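Local atomic coordinates of CymD (Pseudomonas putida, PDB entry 6Z34), a protein that forms an outer-membrane channel of the FadL family, through which monoaromatic hydrocarbons are probably taken up by lateral diffusion. Residues 17-20 and 21-25; 88-92 and 93-97. All blocks are in the same frame, centred on the assembly; numbering follows the deposited sequence.

Contact 1 (17-20 with 21-25) is wholly buried, in the irregular N-terminal segment that plugs the barrel; contact 2 (88-92 with 93-97) sits in the wall itself, at the turn of the hairpin formed by strands 80-91 and 94-107. Their centres lie 19 Å apart and their nearest atoms about 8 Å, so they do not touch, although Met40 meets side chains of both, Asn24 and Val88. The chemistry follows the place. Inside, a glycine-rich loop meets itself mainly through apolar groups, and several of its backbone polar groups bond to the surrounding protein. In the wall, paired backbones bond to each other, with one buried face and one surface face.

Contact 1: residues 17-20 and 21-25; sequences GGIG and AAFNI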
ATOM      1  N   GLY A  17      11.461  11.411  -0.503  1.00 57.64           N
ATOM      2  CA  GLY A  17      11.410  10.536  -1.652  1.00 51.85           C
ATOM      3  C   GLY A  17      11.185   9.069  -1.364  1.00 53.56           C
ATOM      4  O   GLY A  17      11.325   8.264  -2.284  1.00 51.25           O
ATOM      5  N   GLY A  18      10.852   8.688  -0.125  1.00 51.10           N
ATOM      6  CA  GLY A  18      10.569   7.299   0.212  1.00 48.11           C
ATOM      7  C   GLY A  18      11.614   6.553   1.025  1.00 53.45           C
ATOM      8  O   GLY A  18      11.470   5.338   1.228  1.00 52.67           O
ATOM      9  N   ILE A  19      12.649   7.226   1.516  1.00 50.90           N
ATOM     10  CA  ILE A  19      13.717   6.511   2.204  1.00 47.38           C
ATOM     11  C   ILE A  19      13.243   6.044   3.577  1.00 47.67           C
ATOM     12  O   ILE A  19      12.211   6.505   4.078  1.00 46.66           O
ATOM     13  CB  ILE A  19      14.964   7.397   2.300  1.00 55.28           C
ATOM     14  CG1 ILE A  19      14.605   8.704   3.014  1.00 57.47           C
ATOM     15  CG2 ILE A  19      15.515   7.667   0.878  1.00 49.36           C
ATOM     16  CD1 ILE A  19      14.677   8.635   4.562  1.00 49.09           C
ATOM     17  N   GLY A  20      14.009   5.155   4.211  1.00 48.27           N
ATOM     18  CA  GLY A  20      13.719   4.749   5.571  1.00 51.18           C
ATOM     19  C   GLY A  20      14.420   3.487   6.035  1.00 52.48           C
ATOM     20  O   GLY A  20      14.298   3.104   7.200  1.00 47.79           O
ATOM     21  N   ALA A  21      15.149   2.821   5.135  1.00 48.49           N
ATOM     22  CA  ALA A  21      15.849   1.591   5.505  1.00 50.55           C
ATOM     23  C   ALA A  21      16.879   1.826   6.613  1.00 50.45           C
ATOM     24  O   ALA A  21      17.155   0.923   7.413  1.00 52.38           O
ATOM     25  CB  ALA A  21      16.534   1.007   4.272  1.00 54.65           C
ATOM     26  N   ALA A  22      17.478   3.014   6.658  1.00 46.22           N
ATOM     27  CA  ALA A  22      18.494   3.336   7.639  1.00 53.45           C
ATOM     28  C   ALA A  22      18.223   4.655   8.348  1.00 58.98           C
ATOM     29  O   ALA A  22      18.907   4.968   9.329  1.00 58.12           O
ATOM     30  CB  ALA A  22      19.883   3.395   6.974  1.00 48.96           C
ATOM     31  N   PHE A  23      17.238   5.419   7.899  1.00 54.63           N
ATOM     32  CA  PHE A  23      16.980   6.744   8.420  1.00 53.98           C
ATOM     33  C   PHE A  23      15.820   6.714   9.410  1.00 57.59           C
ATOM     34  O   PHE A  23      14.791   6.082   9.150  1.00 58.55           O
ATOM     35  CB  PHE A  23      16.666   7.699   7.284  1.00 51.31           C
ATOM     36  CG  PHE A  23      16.641   9.120   7.708  1.00 56.95           C
ATOM     37  CD1 PHE A  23      15.437   9.744   8.049  1.00 49.40           C
ATOM     38  CD2 PHE A  23      17.818   9.840   7.785  1.00 52.17           C
ATOM     39  CE1 PHE A  23      15.442  11.059   8.456  1.00 45.90           C
ATOM     40  CE2 PHE A  23      17.811  11.157   8.171  1.00 50.40           C
ATOM     41  CZ  PHE A  23      16.633  11.769   8.497  1.00 50.25           C
ATOM     42  N   ASN A  24      15.989   7.412  10.534  1.00 50.41           N
ATOM     43  CA  ASN A  24      14.972   7.466  11.574  1.00 44.91           C
ATOM     44  C   ASN A  24      13.739   8.203  11.077  1.00 49.87           C
ATOM     45  O   ASN A  24      13.685   9.433  11.153  1.00 47.57           O
ATOM     46  CB  ASN A  24      15.503   8.157  12.819  1.00 42.75           C
ATOM     47  CG  ASN A  24      14.448   8.236  13.915  1.00 62.94           C
ATOM     48  OD1 ASN A  24      13.373   7.644  13.803  1.00 52.29           O
ATOM     49  ND2 ASN A  24      14.754   8.962  14.983  1.00 53.18           N
ATOM     50  N   ILE A  25      12.745   7.466  10.578  1.00 55.76           N
ATOM     51  CA  ILE A  25      11.553   8.081  10.007  1.00 53.43           C
ATOM     52  C   ILE A  25      10.481   8.175  11.088  1.00 66.36           C
ATOM     53  O   ILE A  25       9.329   8.535  10.809  1.00 71.62           O
ATOM     54  CB  ILE A  25      11.038   7.310   8.775  1.00 49.44           C
ATOM     55  CG1 ILE A  25      10.671   5.863   9.115  1.00 44.15           C
ATOM     56  CG2 ILE A  25      12.030   7.371   7.615  1.00 45.21           C
ATOM     57  CD1 ILE A  25       9.656   5.251   8.080  1.00 44.08           C
TER
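Ile19 and Phe23 make the closest side-chain meeting of this loop, the CD1 methyl of Ile19 lying 3.5 Å from CB of Phe23. The same methyl stays close to the start of the ring, at 3.7 Å from Phe23 CD1, coming in obliquely. In Ile19, chi1 (57°) puts CG1 between the backbone N and the carbonyl carbon, and the turn at chi2 (86°) then points CD1 at Phe23. The Phe23 side chain runs on against Ala295 and Gln344 of the wall. The second apolar group is Ile25, whose CG2 methyl lies 3.7 Å from Gly20 CA and also rests against the Ile19 carbonyl. Gly20 suits this spot doubly: at its phi of 164° a side chain would jam against the carbonyl O of Ile19, and it would also press on Ile25 CG2.

All this belongs to the hatch, the N-terminal plug within the FadL barrel. Gly17, with positive phi, is the C-prime residue of a Schellman motif that ends helix 10-15, and the loop sets out from there.

Polar contacts are made with the surroundings instead. Asp299 OD2, on strand 294-303, accepts from both Gly20 N and Ala21 N, one carboxylate oxygen holding two successive amides. Arg235 NH1 binds the Ala22 carbonyl.

Contact 2: residues 88-92 and 93-97; sequences VWRGE and RYALG
Glu92 OE2 takes the amide N of Arg93 at 2.6 Å, a nearly straight bond (164°) that enters from above the carboxylate plane. The same oxygen lies at the edge of the Tyr94 ring, in its plane, 3.2 Å from Tyr94 CD1; carboxylate and ring are turned only 17° apart. Arg93 itself extends away, its NE and NH2 held by the carbonyls of Gln146 and Val147.

Behind the turn the backbones pair. Trp89 N donates to Leu96 O at 2.7 Å, Leu96 N returns a bond to Trp89 O at 2.8 Å, and Gly91 and Tyr94 exchange a second, longer pair.

On the surface face, the Trp89 indole leans toward the turn, its CG anti to the backbone N (chi1 176°), and its face passes the Gly91 amide, whose N is 3.7 Å above the ring plane but offset toward the rim; a side chain on Gly91 would clash with Trp89 CZ2. Leu96 CD1 comes to 3.6 Å from Trp89 CE3, while Tyr94 CB stands at the ring edge, near CZ3.

On the buried face Arg90, bent at chi2 and chi3, lays CD 3.9 Å from Ala95 CB and gives NE to the Met40 carbonyl. With an alanine here, that carbonyl would probably lose its donor and a gap would be likely to open beside Ala95.

Gly91 to Tyr94 form a type II' turn, closing a beta hairpin with a two-residue loop, of the kind that links barrel strands on the periplasmic side of outer-membrane proteins.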
ATOM      1  N   VAL A  88       4.326   3.972  20.333  1.00 47.75           N
ATOM      2  CA  VAL A  88       5.646   3.366  20.452  1.00 49.81           C
ATOM      3  C   VAL A  88       6.194   3.619  21.856  1.00 51.47           C
ATOM      4  O   VAL A  88       6.233   4.764  22.316  1.00 58.42           O
ATOM      5  CB  VAL A  88       6.617   3.915  19.381  1.00 54.76           C
ATOM      6  CG1 VAL A  88       8.042   3.430  19.644  1.00 51.84           C
ATOM      7  CG2 VAL A  88       6.156   3.501  17.985  1.00 55.52           C
ATOM      8  N   TRP A  89       6.634   2.553  22.519  1.00 46.96           N
ATOM      9  CA  TRP A  89       7.365   2.643  23.777  1.00 45.84           C
ATOM     10  C   TRP A  89       8.854   2.385  23.526  1.00 51.05           C
ATOM     11  O   TRP A  89       9.222   1.397  22.873  1.00 47.81           O
ATOM     12  CB  TRP A  89       6.787   1.636  24.775  1.00 42.09           C
ATOM     13  CG  TRP A  89       7.513   1.562  26.063  1.00 47.07           C
ATOM     14  CD1 TRP A  89       7.265   2.302  27.185  1.00 48.96           C
ATOM     15  CD2 TRP A  89       8.598   0.677  26.395  1.00 55.70           C
ATOM     16  NE1 TRP A  89       8.132   1.940  28.186  1.00 58.81           N
ATOM     17  CE2 TRP A  89       8.969   0.956  27.730  1.00 55.19           C
ATOM     18  CE3 TRP A  89       9.295  -0.312  25.696  1.00 55.59           C
ATOM     19  CZ2 TRP A  89      10.010   0.284  28.379  1.00 53.90           C
ATOM     20  CZ3 TRP A  89      10.335  -0.992  26.350  1.00 54.19           C
ATOM     21  CH2 TRP A  89      10.679  -0.684  27.674  1.00 55.74           C
ATOM     22  N   ARG A  90       9.703   3.279  24.035  1.00 50.48           N
ATOM     23  CA  ARG A  90      11.160   3.188  23.906  1.00 44.90           C
ATOM     24  C   ARG A  90      11.775   3.225  25.294  1.00 43.12           C
ATOM     25  O   ARG A  90      11.684   4.245  25.980  1.00 43.92           O
ATOM     26  CB  ARG A  90      11.720   4.338  23.065  1.00 53.73           C
ATOM     27  CG  ARG A  90      12.100   3.967  21.643  1.00 68.06           C
ATOM     28  CD  ARG A  90      13.477   3.326  21.603  1.00 65.46           C
ATOM     29  NE  ARG A  90      14.553   4.284  21.773  1.00 86.85           N
ATOM     30  CZ  ARG A  90      15.782   3.946  22.152  1.00 86.13           C
ATOM     31  NH1 ARG A  90      16.724   4.873  22.286  1.00 82.44           N
ATOM     32  NH2 ARG A  90      16.059   2.669  22.390  1.00 58.08           N
ATOM     33  N   GLY A  91      12.421   2.143  25.700  1.00 51.08           N
ATOM     34  CA  GLY A  91      13.189   2.145  26.936  1.00 61.60           C
ATOM     35  C   GLY A  91      14.412   1.252  26.859  1.00 56.42           C
ATOM     36  O   GLY A  91      14.360   0.129  26.351  1.00 53.43           O
ATOM     37  N   GLU A  92      15.514   1.751  27.418  1.00 54.70           N
ATOM     38  CA  GLU A  92      16.773   1.014  27.445  1.00 57.83           C
ATOM     39  C   GLU A  92      17.103   0.604  26.016  1.00 53.73           C
ATOM     40  O   GLU A  92      17.213   1.474  25.143  1.00 62.60           O
ATOM     41  CB  GLU A  92      16.682  -0.188  28.398  1.00 70.62           C
ATOM     42  CG  GLU A  92      17.963  -1.056  28.559  1.00 93.35           C
ATOM     43  CD  GLU A  92      17.769  -2.490  28.063  1.00 95.88           C
ATOM     44  OE1 GLU A  92      18.607  -3.366  28.372  1.00 99.30           O
ATOM     45  OE2 GLU A  92      16.761  -2.742  27.376  1.00 94.71           O
ATOM     46  N   ARG A  93      17.212  -0.703  25.752  1.00 52.68           N
ATOM     47  CA  ARG A  93      17.609  -1.241  24.449  1.00 56.12           C
ATOM     48  C   ARG A  93      16.435  -1.636  23.574  1.00 56.45           C
ATOM     49  O   ARG A  93      16.655  -2.062  22.440  1.00 60.92           O
ATOM     50  CB  ARG A  93      18.497  -2.474  24.628  1.00 54.98           C
ATOM     51  CG  ARG A  93      19.861  -2.196  25.250  1.00 59.89           C
ATOM     52  CD  ARG A  93      20.500  -3.496  25.754  1.00 61.90           C
ATOM     53  NE  ARG A  93      21.620  -3.943  24.937  1.00 72.60           N
ATOM     54  CZ  ARG A  93      22.892  -3.774  25.252  1.00 78.34           C
ATOM     55  NH1 ARG A  93      23.225  -3.156  26.364  1.00 83.58           N
ATOM     56  NH2 ARG A  93      23.838  -4.217  24.443  1.00103.13           N
ATOM     57  N   TYR A  94      15.205  -1.552  24.074  1.00 48.27           N
ATOM     58  CA  TYR A  94      14.057  -2.084  23.365  1.00 47.70           C
ATOM     59  C   TYR A  94      13.170  -0.954  22.874  1.00 54.75           C
ATOM     60  O   TYR A  94      13.128   0.134  23.464  1.00 51.41           O
ATOM     61  CB  TYR A  94      13.212  -3.014  24.244  1.00 42.85           C
ATOM     62  CG  TYR A  94      13.862  -4.341  24.578  1.00 45.10           C
ATOM     63  CD1 TYR A  94      14.781  -4.450  25.619  1.00 44.03           C
ATOM     64  CD2 TYR A  94      13.531  -5.489  23.872  1.00 43.78           C
ATOM     65  CE1 TYR A  94      15.367  -5.678  25.928  1.00 50.11           C
ATOM     66  CE2 TYR A  94      14.107  -6.710  24.166  1.00 41.18           C
ATOM     67  CZ  TYR A  94      15.023  -6.805  25.184  1.00 51.77           C
ATOM     68  OH  TYR A  94      15.568  -8.040  25.472  1.00 49.59           O
ATOM     69  N   ALA A  95      12.477  -1.237  21.771  1.00 48.19           N
ATOM     70  CA  ALA A  95      11.341  -0.464  21.313  1.00 49.58           C
ATOM     71  C   ALA A  95      10.196  -1.432  21.099  1.00 47.55           C
ATOM     72  O   ALA A  95      10.410  -2.537  20.597  1.00 43.63           O
ATOM     73  CB  ALA A  95      11.636   0.270  20.019  1.00 50.08           C
ATOM     74  N   LEU A  96       8.990  -1.028  21.527  1.00 50.05           N
ATOM     75  CA  LEU A  96       7.758  -1.780  21.323  1.00 41.98           C
ATOM     76  C   LEU A  96       6.756  -0.860  20.660  1.00 50.56           C
ATOM     77  O   LEU A  96       6.618   0.306  21.050  1.00 53.33           O
ATOM     78  CB  LEU A  96       7.153  -2.290  22.617  1.00 41.73           C
ATOM     79  CG  LEU A  96       8.087  -3.124  23.490  1.00 52.71           C
ATOM     80  CD1 LEU A  96       7.450  -3.309  24.875  1.00 54.53           C
ATOM     81  CD2 LEU A  96       8.384  -4.452  22.835  1.00 55.67           C
ATOM     82  N   GLY A  97       6.058  -1.379  19.665  1.00 44.51           N
ATOM     83  CA  GLY A  97       5.173  -0.552  18.875  1.00 44.95           C
ATOM     84  C   GLY A  97       3.944  -1.311  18.443  1.00 44.02           C
ATOM     85  O   GLY A  97       3.959  -2.535  18.276  1.00 55.48           O
TER